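Local coordinates for protein purine nucleoside phosphorylase (Schistosoma mansoni, PDB 6BB7) that probably catalyses the reversible phosphorolysis of purine nucleosides such as inosine and guanosine to free base and ribose 1-phosphate, at residues Leu114-Ala119 and Met275-Ile280; Val240-Asn245 and Leu263-Lys268. One frame throughout, in Å; residues are numbered along the deposited sequence.

Contacts 1 and 2 set neighbouring parallel strands of one sheet, 112-121 and 236-246, against separate parts of the long helix 259-283, contact 2 the earlier (263-268) and contact 1 the later (275-280); their centres lie about 12 Å apart. The strands are joined by the backbone bond from Leu242 N to Asn117 O (2.9 Å) and by a probable side-chain bond between Asn117 OD1 and Ser241 OG (2.7 Å). Between helix and sheet the two contacts share side chains: Leu118 CD2 packs on Leu242 CD2 at 3.8 Å, and Phe277 CZ of contact 1 reaches Val240 CG2 of contact 2, also at 3.8 Å. Both strands run on to the bound 3-methylpyridin-2-ol, which touches each contact.

Contact 1. Residues Leu114-Ala119 and Met275-Ile280; sequences LITNLA and MWFKEI. With D4V (3-methylpyridin-2-ol), chain F.
Thr116 OG1 is held by two partners, the backbone N-H of Gly34 and the hydroxyl of the modified residue CME at position 33, while the methyl of the same side chain runs into the ring of Phe277. The first torsion makes this division of labour: with chi1 at 63°, OG1 sits between the backbone N and the carbonyl carbon, and CG2 lies anti to the carbonyl carbon, facing the helix. That methyl meets the far end of the phenyl ring, 3.4 Å from Phe277 CZ, approaching obliquely; the two side chains come from opposite directions. Leu114, two residues earlier on the same side of the strand, adds its CB at 3.9 Å from Phe277 CE1.

Ile280, less than one helical turn after Phe277, fills in with separate branches. Its CG2 faces Leu114 CD1 at 4.3 Å, whereas its CD1 sits over one face of the Phe277 ring, 3.9 Å above the plane and shifted toward the rim, and also lies over a face of Trp276. Trp276 turns elsewhere, giving its NE1 to Ala176 O in helix 170-182.

The axes are 11.1 Å apart and run almost antiparallel, at 168°, a gap that the phenyl ring spans; no hydrogen bond crosses it. Farther along the strand, beyond the helix residues, Leu118 O comes within 3.3 Å of the ligand methyl carbon C, and Ala119 C lies 3.8 Å from ligand C2. The arrangement is a helix laid by apolar side chains on a central strand of an alpha/beta sheet, with the ligand at the strand's carboxy-terminal end, where alpha/beta folds commonly place their active sites.

Contact 2. Residues Val240-Asn245 and Leu263-Lys268; sequences VSLIAN and LAVAEK. With D4V (3-methylpyridin-2-ol), chain F.
Val265, Leu242 and Ala244 carry this contact, and Val265 gives up more surface than either of the others. It points from the helix at the strand with both methyls: CG1 stands 3.7 Å from Ile243 O, and CG2 stands 3.7 Å from Ala244 O. Chi1 of 178° spreads the branches this way, CG1 lying anti to the backbone N and CG2 anti to the carbonyl carbon. Successive carbonyls can both face the valine because Ala244 leaves the extended conformation, its psi falling to -26°. Ala244 O is also bonded to Ser128 OG, so the polar atom beneath the methyl has a partner.

Leu242 works alongside. It reaches over to the helix backbone, CD2 resting 3.9 Å from Ala266 CA and close to Val265 O, while CD1 faces Val265 CG1 at 4.3 Å. No hydrogen bond joins the segments, whose axes cross at 132° and approach to 8.3 Å; Ala244 and Val265 bring the backbones closest, 6.0 Å between their CA atoms.

Ala244 connects this packing to the ligand, its CB lying 3.9 Å from both C2 and C3 of the pyridine ring. Next to it, Asn245 OD1 approaches ligand C3 at 3.1 Å. The other end of that amide, ND2, is bonded to Asp250 OD2 and Ser247 OG, which should fix the amide's rotation and so keep OD1 turned to the ring. A strand that carries an asparagine near its C-terminal end, beside a bound heterocycle, and is backed by the C-terminal helix, is consistent with the purine-base pocket of the trimeric purine nucleoside phosphorylases.

Contact 1. Residues Leu114-Ala119 and Met275-Ile280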
ATOM      1  N   LEU A 114       0.356 -13.349  23.767  1.00 19.81           N
ATOM      2  CA  LEU A 114       1.771 -13.630  23.508  1.00 19.26           C
ATOM      3  C   LEU A 114       1.916 -14.139  22.072  1.00 20.35           C
ATOM      4  O   LEU A 114       1.185 -15.049  21.659  1.00 21.16           O
ATOM      5  CB  LEU A 114       2.311 -14.682  24.503  1.00 22.03           C
ATOM      6  CG  LEU A 114       2.000 -14.470  25.998  1.00 21.17           C
ATOM      7  CD1 LEU A 114       2.532 -15.670  26.827  1.00 26.00           C
ATOM      8  CD2 LEU A 114       2.607 -13.179  26.511  1.00 22.52           C
ATOM      9  N   ILE A 115       2.834 -13.537  21.294  1.00 19.78           N
ATOM     10  CA  ILE A 115       2.968 -13.820  19.857  1.00 18.91           C
ATOM     11  C   ILE A 115       4.428 -14.067  19.496  1.00 23.41           C
ATOM     12  O   ILE A 115       5.316 -13.318  19.921  1.00 25.32           O
ATOM     13  CB  ILE A 115       2.428 -12.666  18.990  1.00 21.26           C
ATOM     14  CG1 ILE A 115       1.027 -12.241  19.401  1.00 25.60           C
ATOM     15  CG2 ILE A 115       2.417 -13.090  17.507  1.00 23.78           C
ATOM     16  CD1 ILE A 115       0.556 -10.936  18.692  1.00 26.68           C
ATOM     17  N   THR A 116       4.676 -15.097  18.675  1.00 22.00           N
ATOM     18  CA  THR A 116       6.004 -15.344  18.104  1.00 22.65           C
ATOM     19  C   THR A 116       5.914 -15.409  16.579  1.00 20.77           C
ATOM     20  O   THR A 116       4.867 -15.760  16.010  1.00 22.23           O
ATOM     21  CB  THR A 116       6.695 -16.628  18.658  1.00 23.03           C
ATOM     22  OG1 THR A 116       5.938 -17.798  18.310  1.00 25.14           O
ATOM     23  CG2 THR A 116       6.862 -16.541  20.183  1.00 24.89           C
ATOM     24  N   ASN A 117       7.035 -15.079  15.921  1.00 20.77           N
ATOM     25  CA  ASN A 117       7.158 -15.142  14.472  1.00 17.07           C
ATOM     26  C   ASN A 117       8.611 -15.379  14.087  1.00 21.71           C
ATOM     27  O   ASN A 117       9.514 -15.259  14.911  1.00 22.25           O
ATOM     28  CB  ASN A 117       6.628 -13.855  13.794  1.00 20.34           C
ATOM     29  CG  ASN A 117       7.428 -12.597  14.180  1.00 20.62           C
ATOM     30  OD1 ASN A 117       8.627 -12.491  13.948  1.00 24.75           O
ATOM     31  ND2 ASN A 117       6.725 -11.595  14.706  1.00 28.12           N
ATOM     32  N   LEU A 118       8.823 -15.737  12.814  1.00 20.28           N
ATOM     33  CA  LEU A 118      10.140 -15.719  12.188  1.00 22.01           C
ATOM     34  C   LEU A 118      10.275 -14.448  11.351  1.00 21.66           C
ATOM     35  O   LEU A 118       9.300 -13.967  10.756  1.00 22.49           O
ATOM     36  CB  LEU A 118      10.353 -16.964  11.319  1.00 23.27           C
ATOM     37  CG  LEU A 118      10.582 -18.232  12.172  1.00 32.13           C
ATOM     38  CD1 LEU A 118       9.732 -19.383  11.700  1.00 59.69           C
ATOM     39  CD2 LEU A 118      12.062 -18.590  12.153  1.00 30.93           C
ATOM     40  N   ALA A 119      11.486 -13.891  11.303  1.00 19.98           N
ATOM     41  CA  ALA A 119      11.715 -12.621  10.622  1.00 18.31           C
ATOM     42  C   ALA A 119      13.147 -12.516  10.109  1.00 21.65           C
ATOM     43  O   ALA A 119      14.037 -13.284  10.507  1.00 21.42           O
ATOM     44  CB  ALA A 119      11.427 -11.449  11.565  1.00 20.79           C
ATOM     45  N   MET A 275      10.458 -23.518  26.404  1.00 28.23           N
ATOM     46  CA  MET A 275      10.761 -23.373  27.823  1.00 30.33           C
ATOM     47  C   MET A 275      10.592 -21.919  28.283  1.00 30.13           C
ATOM     48  O   MET A 275      10.008 -21.660  29.341  1.00 30.40           O
ATOM     49  CB  MET A 275      12.167 -23.897  28.091  1.00 33.38           C
ATOM     50  CG  MET A 275      12.469 -24.014  29.566  1.00 47.92           C
ATOM     51  SD  MET A 275      14.141 -23.501  29.934  1.00 74.66           S
ATOM     52  CE  MET A 275      14.067 -21.785  29.460  1.00 34.05           C
ATOM     53  N   TRP A 276      11.060 -20.960  27.478  1.00 26.79           N
ATOM     54  CA  TRP A 276      10.965 -19.540  27.822  1.00 26.63           C
ATOM     55  C   TRP A 276       9.508 -19.105  27.966  1.00 28.83           C
ATOM     56  O   TRP A 276       9.124 -18.490  28.974  1.00 27.37           O
ATOM     57  CB  TRP A 276      11.641 -18.745  26.704  1.00 29.99           C
ATOM     58  CG  TRP A 276      11.939 -17.275  26.964  1.00 25.57           C
ATOM     59  CD1 TRP A 276      11.921 -16.604  28.161  1.00 26.16           C
ATOM     60  CD2 TRP A 276      12.346 -16.321  25.981  1.00 25.66           C
ATOM     61  NE1 TRP A 276      12.280 -15.286  27.970  1.00 24.97           N
ATOM     62  CE2 TRP A 276      12.553 -15.095  26.637  1.00 24.24           C
ATOM     63  CE3 TRP A 276      12.556 -16.388  24.598  1.00 25.01           C
ATOM     64  CZ2 TRP A 276      12.952 -13.944  25.954  1.00 26.28           C
ATOM     65  CZ3 TRP A 276      12.933 -15.241  23.922  1.00 25.86           C
ATOM     66  CH2 TRP A 276      13.136 -14.043  24.599  1.00 27.25           C
ATOM     67  N   PHE A 277       8.672 -19.442  26.978  1.00 26.79           N
ATOM     68  CA  PHE A 277       7.274 -19.004  27.000  1.00 24.98           C
ATOM     69  C   PHE A 277       6.476 -19.717  28.092  1.00 27.66           C
ATOM     70  O   PHE A 277       5.573 -19.108  28.684  1.00 26.77           O
ATOM     71  CB  PHE A 277       6.631 -19.095  25.598  1.00 27.05           C
ATOM     72  CG  PHE A 277       6.791 -17.827  24.791  1.00 24.82           C
ATOM     73  CD1 PHE A 277       5.691 -17.139  24.324  1.00 34.22           C
ATOM     74  CD2 PHE A 277       8.042 -17.295  24.561  1.00 30.21           C
ATOM     75  CE1 PHE A 277       5.846 -15.955  23.614  1.00 44.98           C
ATOM     76  CE2 PHE A 277       8.200 -16.110  23.861  1.00 34.62           C
ATOM     77  CZ  PHE A 277       7.100 -15.441  23.400  1.00 34.71           C
ATOM     78  N   LYS A 278       6.812 -20.977  28.418  1.00 30.95           N
ATOM     79  CA  LYS A 278       6.157 -21.636  29.552  1.00 29.50           C
ATOM     80  C   LYS A 278       6.406 -20.861  30.842  1.00 30.13           C
ATOM     81  O   LYS A 278       5.480 -20.660  31.643  1.00 29.33           O
ATOM     82  CB  LYS A 278       6.618 -23.098  29.675  1.00 29.79           C
ATOM     83  CG  LYS A 278       5.951 -23.914  30.803  1.00 35.27           C
ATOM     84  CD  LYS A 278       6.413 -25.375  30.805  1.00 36.91           C
ATOM     85  CE  LYS A 278       5.841 -26.129  31.979  1.00 48.56           C
ATOM     86  NZ  LYS A 278       6.407 -27.499  32.089  1.00 55.52           N
ATOM     87  N   GLU A 279       7.642 -20.387  31.046  1.00 28.75           N
ATOM     88  CA  GLU A 279       7.963 -19.636  32.262  1.00 30.29           C
ATOM     89  C   GLU A 279       7.294 -18.266  32.259  1.00 30.55           C
ATOM     90  O   GLU A 279       6.798 -17.820  33.307  1.00 28.32           O
ATOM     91  CB  GLU A 279       9.475 -19.494  32.424  1.00 33.47           C
ATOM     92  CG  GLU A 279       9.928 -18.816  33.731  1.00 33.05           C
ATOM     93  CD  GLU A 279       9.671 -19.650  34.976  1.00 42.39           C
ATOM     94  OE1 GLU A 279       9.221 -20.805  34.852  1.00 44.34           O
ATOM     95  OE2 GLU A 279       9.921 -19.137  36.091  1.00 46.30           O
ATOM     96  N   ILE A 280       7.269 -17.584  31.100  1.00 29.77           N
ATOM     97  CA  ILE A 280       6.582 -16.286  30.995  1.00 27.02           C
ATOM     98  C   ILE A 280       5.122 -16.429  31.410  1.00 29.35           C
ATOM     99  O   ILE A 280       4.609 -15.637  32.211  1.00 28.53           O
ATOM    100  CB  ILE A 280       6.699 -15.708  29.567  1.00 26.30           C
ATOM    101  CG1 ILE A 280       8.143 -15.267  29.265  1.00 26.65           C
ATOM    102  CG2 ILE A 280       5.742 -14.517  29.391  1.00 28.30           C
ATOM    103  CD1 ILE A 280       8.428 -14.981  27.787  1.00 25.37           C
TER
HETATM  104  C4  D4V F 305      13.632 -13.051   6.073  0.98 28.98           C
HETATM  105  C5  D4V F 305      11.227 -13.068   6.443  0.98 21.66           C
HETATM  106  C3  D4V F 305      13.754 -14.303   6.749  0.98 38.80           C
HETATM  107  C2  D4V F 305      12.591 -14.948   7.289  0.98 30.24           C
HETATM  108  C1  D4V F 305      11.343 -14.373   7.141  0.98 27.14           C
HETATM  109  O   D4V F 305      10.015 -12.454   6.300  0.98 25.44           O
HETATM  110  C   D4V F 305      10.105 -15.044   7.703  0.98 45.74           C
HETATM  111  N   D4V F 305      12.343 -12.434   5.935  0.98 23.64           N

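Contact 2. Residues Val240-Asn245 and Leu263-Lys268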
ATOM      1  N   VAL A 240       7.611 -11.480  20.014  1.00 20.55           N
ATOM      2  CA  VAL A 240       9.026 -11.851  19.916  1.00 21.74           C
ATOM      3  C   VAL A 240       9.291 -12.418  18.518  1.00 20.38           C
ATOM      4  O   VAL A 240       8.584 -13.335  18.066  1.00 21.74           O
ATOM      5  CB  VAL A 240       9.410 -12.873  21.001  1.00 21.90           C
ATOM      6  CG1 VAL A 240      10.894 -13.232  20.902  1.00 28.61           C
ATOM      7  CG2 VAL A 240       9.081 -12.322  22.394  1.00 23.45           C
ATOM      8  N   SER A 241      10.305 -11.878  17.827  1.00 19.92           N
ATOM      9  CA  SER A 241      10.766 -12.429  16.547  1.00 18.67           C
ATOM     10  C   SER A 241      11.996 -13.326  16.744  1.00 20.58           C
ATOM     11  O   SER A 241      12.924 -12.968  17.481  1.00 23.02           O
ATOM     12  CB  SER A 241      11.131 -11.320  15.558  1.00 20.92           C
ATOM     13  OG  SER A 241      10.019 -10.545  15.147  1.00 21.20           O
ATOM     14  N   LEU A 242      12.001 -14.482  16.080  1.00 19.24           N
ATOM     15  CA  LEU A 242      13.187 -15.318  15.912  1.00 18.80           C
ATOM     16  C   LEU A 242      13.835 -14.975  14.568  1.00 21.16           C
ATOM     17  O   LEU A 242      13.197 -15.060  13.513  1.00 21.34           O
ATOM     18  CB  LEU A 242      12.824 -16.807  15.973  1.00 22.36           C
ATOM     19  CG  LEU A 242      13.903 -17.827  15.581  1.00 21.78           C
ATOM     20  CD1 LEU A 242      15.116 -17.718  16.475  1.00 23.88           C
ATOM     21  CD2 LEU A 242      13.316 -19.243  15.644  1.00 23.75           C
ATOM     22  N   ILE A 243      15.109 -14.601  14.606  1.00 22.01           N
ATOM     23  CA  ILE A 243      15.811 -14.096  13.429  1.00 22.10           C
ATOM     24  C   ILE A 243      16.341 -15.258  12.590  1.00 20.14           C
ATOM     25  O   ILE A 243      17.134 -16.075  13.067  1.00 22.35           O
ATOM     26  CB  ILE A 243      16.950 -13.151  13.858  1.00 22.89           C
ATOM     27  CG1 ILE A 243      16.404 -11.949  14.639  1.00 21.75           C
ATOM     28  CG2 ILE A 243      17.776 -12.693  12.645  1.00 23.19           C
ATOM     29  CD1 ILE A 243      15.330 -11.145  13.888  1.00 24.00           C
ATOM     30  N   ALA A 244      15.935 -15.299  11.307  1.00 21.48           N
ATOM     31  CA  ALA A 244      16.361 -16.397  10.441  1.00 21.74           C
ATOM     32  C   ALA A 244      17.694 -16.123   9.749  1.00 21.58           C
ATOM     33  O   ALA A 244      18.416 -17.063   9.415  1.00 24.33           O
ATOM     34  CB  ALA A 244      15.287 -16.711   9.398  1.00 25.17           C
ATOM     35  N   ASN A 245      18.042 -14.853   9.556  1.00 23.66           N
ATOM     36  CA  ASN A 245      19.192 -14.474   8.736  1.00 24.11           C
ATOM     37  C   ASN A 245      19.394 -12.981   8.927  1.00 25.26           C
ATOM     38  O   ASN A 245      18.515 -12.293   9.455  1.00 27.33           O
ATOM     39  CB  ASN A 245      18.885 -14.737   7.263  1.00 23.85           C
ATOM     40  CG  ASN A 245      17.848 -13.759   6.703  1.00 31.13           C
ATOM     41  OD1 ASN A 245      16.748 -13.617   7.254  1.00 30.82           O
ATOM     42  ND2 ASN A 245      18.199 -13.061   5.633  1.00 27.75           N
ATOM     43  N   LEU A 263      12.941 -22.755   8.331  1.00 24.40           N
ATOM     44  CA  LEU A 263      12.442 -23.824   9.198  1.00 28.07           C
ATOM     45  C   LEU A 263      13.568 -24.522   9.958  1.00 25.27           C
ATOM     46  O   LEU A 263      13.353 -24.975  11.086  1.00 25.36           O
ATOM     47  CB  LEU A 263      11.620 -24.837   8.404  1.00 27.30           C
ATOM     48  CG  LEU A 263      10.235 -24.412   7.875  1.00 29.40           C
ATOM     49  CD1 LEU A 263       9.529 -25.581   7.226  1.00 37.52           C
ATOM     50  CD2 LEU A 263       9.378 -23.837   9.010  1.00 38.55           C
ATOM     51  N   ALA A 264      14.771 -24.577   9.394  1.00 25.76           N
ATOM     52  CA  ALA A 264      15.897 -25.149  10.138  1.00 26.58           C
ATOM     53  C   ALA A 264      16.295 -24.280  11.330  1.00 25.43           C
ATOM     54  O   ALA A 264      16.652 -24.816  12.394  1.00 26.10           O
ATOM     55  CB  ALA A 264      17.070 -25.372   9.198  1.00 27.87           C
ATOM     56  N   VAL A 265      16.233 -22.946  11.195  1.00 24.14           N
ATOM     57  CA  VAL A 265      16.484 -22.080  12.346  1.00 24.89           C
ATOM     58  C   VAL A 265      15.393 -22.275  13.394  1.00 22.69           C
ATOM     59  O   VAL A 265      15.671 -22.350  14.599  1.00 22.98           O
ATOM     60  CB  VAL A 265      16.601 -20.604  11.909  1.00 24.85           C
ATOM     61  CG1 VAL A 265      16.820 -19.717  13.133  1.00 26.89           C
ATOM     62  CG2 VAL A 265      17.750 -20.423  10.937  1.00 25.02           C
ATOM     63  N   ALA A 266      14.132 -22.374  12.957  1.00 22.62           N
ATOM     64  CA  ALA A 266      13.045 -22.666  13.897  1.00 22.43           C
ATOM     65  C   ALA A 266      13.303 -23.949  14.685  1.00 24.05           C
ATOM     66  O   ALA A 266      13.093 -23.988  15.904  1.00 25.98           O
ATOM     67  CB  ALA A 266      11.704 -22.748  13.156  1.00 24.31           C
ATOM     68  N   GLU A 267      13.730 -25.020  14.016  1.00 24.76           N
ATOM     69  CA  GLU A 267      13.972 -26.276  14.730  1.00 26.57           C
ATOM     70  C   GLU A 267      15.115 -26.138  15.736  1.00 28.97           C
ATOM     71  O   GLU A 267      15.087 -26.747  16.816  1.00 30.01           O
ATOM     72  CB  GLU A 267      14.252 -27.413  13.740  1.00 29.79           C
ATOM     73  CG  GLU A 267      14.491 -28.761  14.404  1.00 46.76           C
ATOM     74  CD  GLU A 267      13.484 -29.045  15.512  1.00 65.80           C
ATOM     75  OE1 GLU A 267      12.298 -28.663  15.363  1.00 69.07           O
ATOM     76  OE2 GLU A 267      13.883 -29.633  16.542  1.00 70.72           O
ATOM     77  N   LYS A 268      16.130 -25.346  15.399  1.00 26.33           N
ATOM     78  CA  LYS A 268      17.285 -25.157  16.279  1.00 27.21           C
ATOM     79  C   LYS A 268      16.910 -24.449  17.585  1.00 26.26           C
ATOM     80  O   LYS A 268      17.511 -24.732  18.636  1.00 27.60           O
ATOM     81  CB  LYS A 268      18.351 -24.384  15.484  1.00 28.19           C
ATOM     82  CG  LYS A 268      19.671 -24.115  16.213  1.00 31.57           C
ATOM     83  CD  LYS A 268      20.862 -24.525  15.339  1.00 65.08           C
ATOM     84  CE  LYS A 268      22.132 -23.768  15.708  1.00 74.45           C
ATOM     85  NZ  LYS A 268      22.263 -22.516  14.919  1.00 76.32           N
TER
HETATM   86  C4  D4V F 305      13.632 -13.051   6.073  0.98 28.98           C
HETATM   87  C5  D4V F 305      11.227 -13.068   6.443  0.98 21.66           C
HETATM   88  C3  D4V F 305      13.754 -14.303   6.749  0.98 38.80           C
HETATM   89  C2  D4V F 305      12.591 -14.948   7.289  0.98 30.24           C
HETATM   90  C1  D4V F 305      11.343 -14.373   7.141  0.98 27.14           C
HETATM   91  O   D4V F 305      10.015 -12.454   6.300  0.98 25.44           O
HETATM   92  C   D4V F 305      10.105 -15.044   7.703  0.98 45.74           C
HETATM   93  N   D4V F 305      12.343 -12.434   5.935  0.98 23.64           N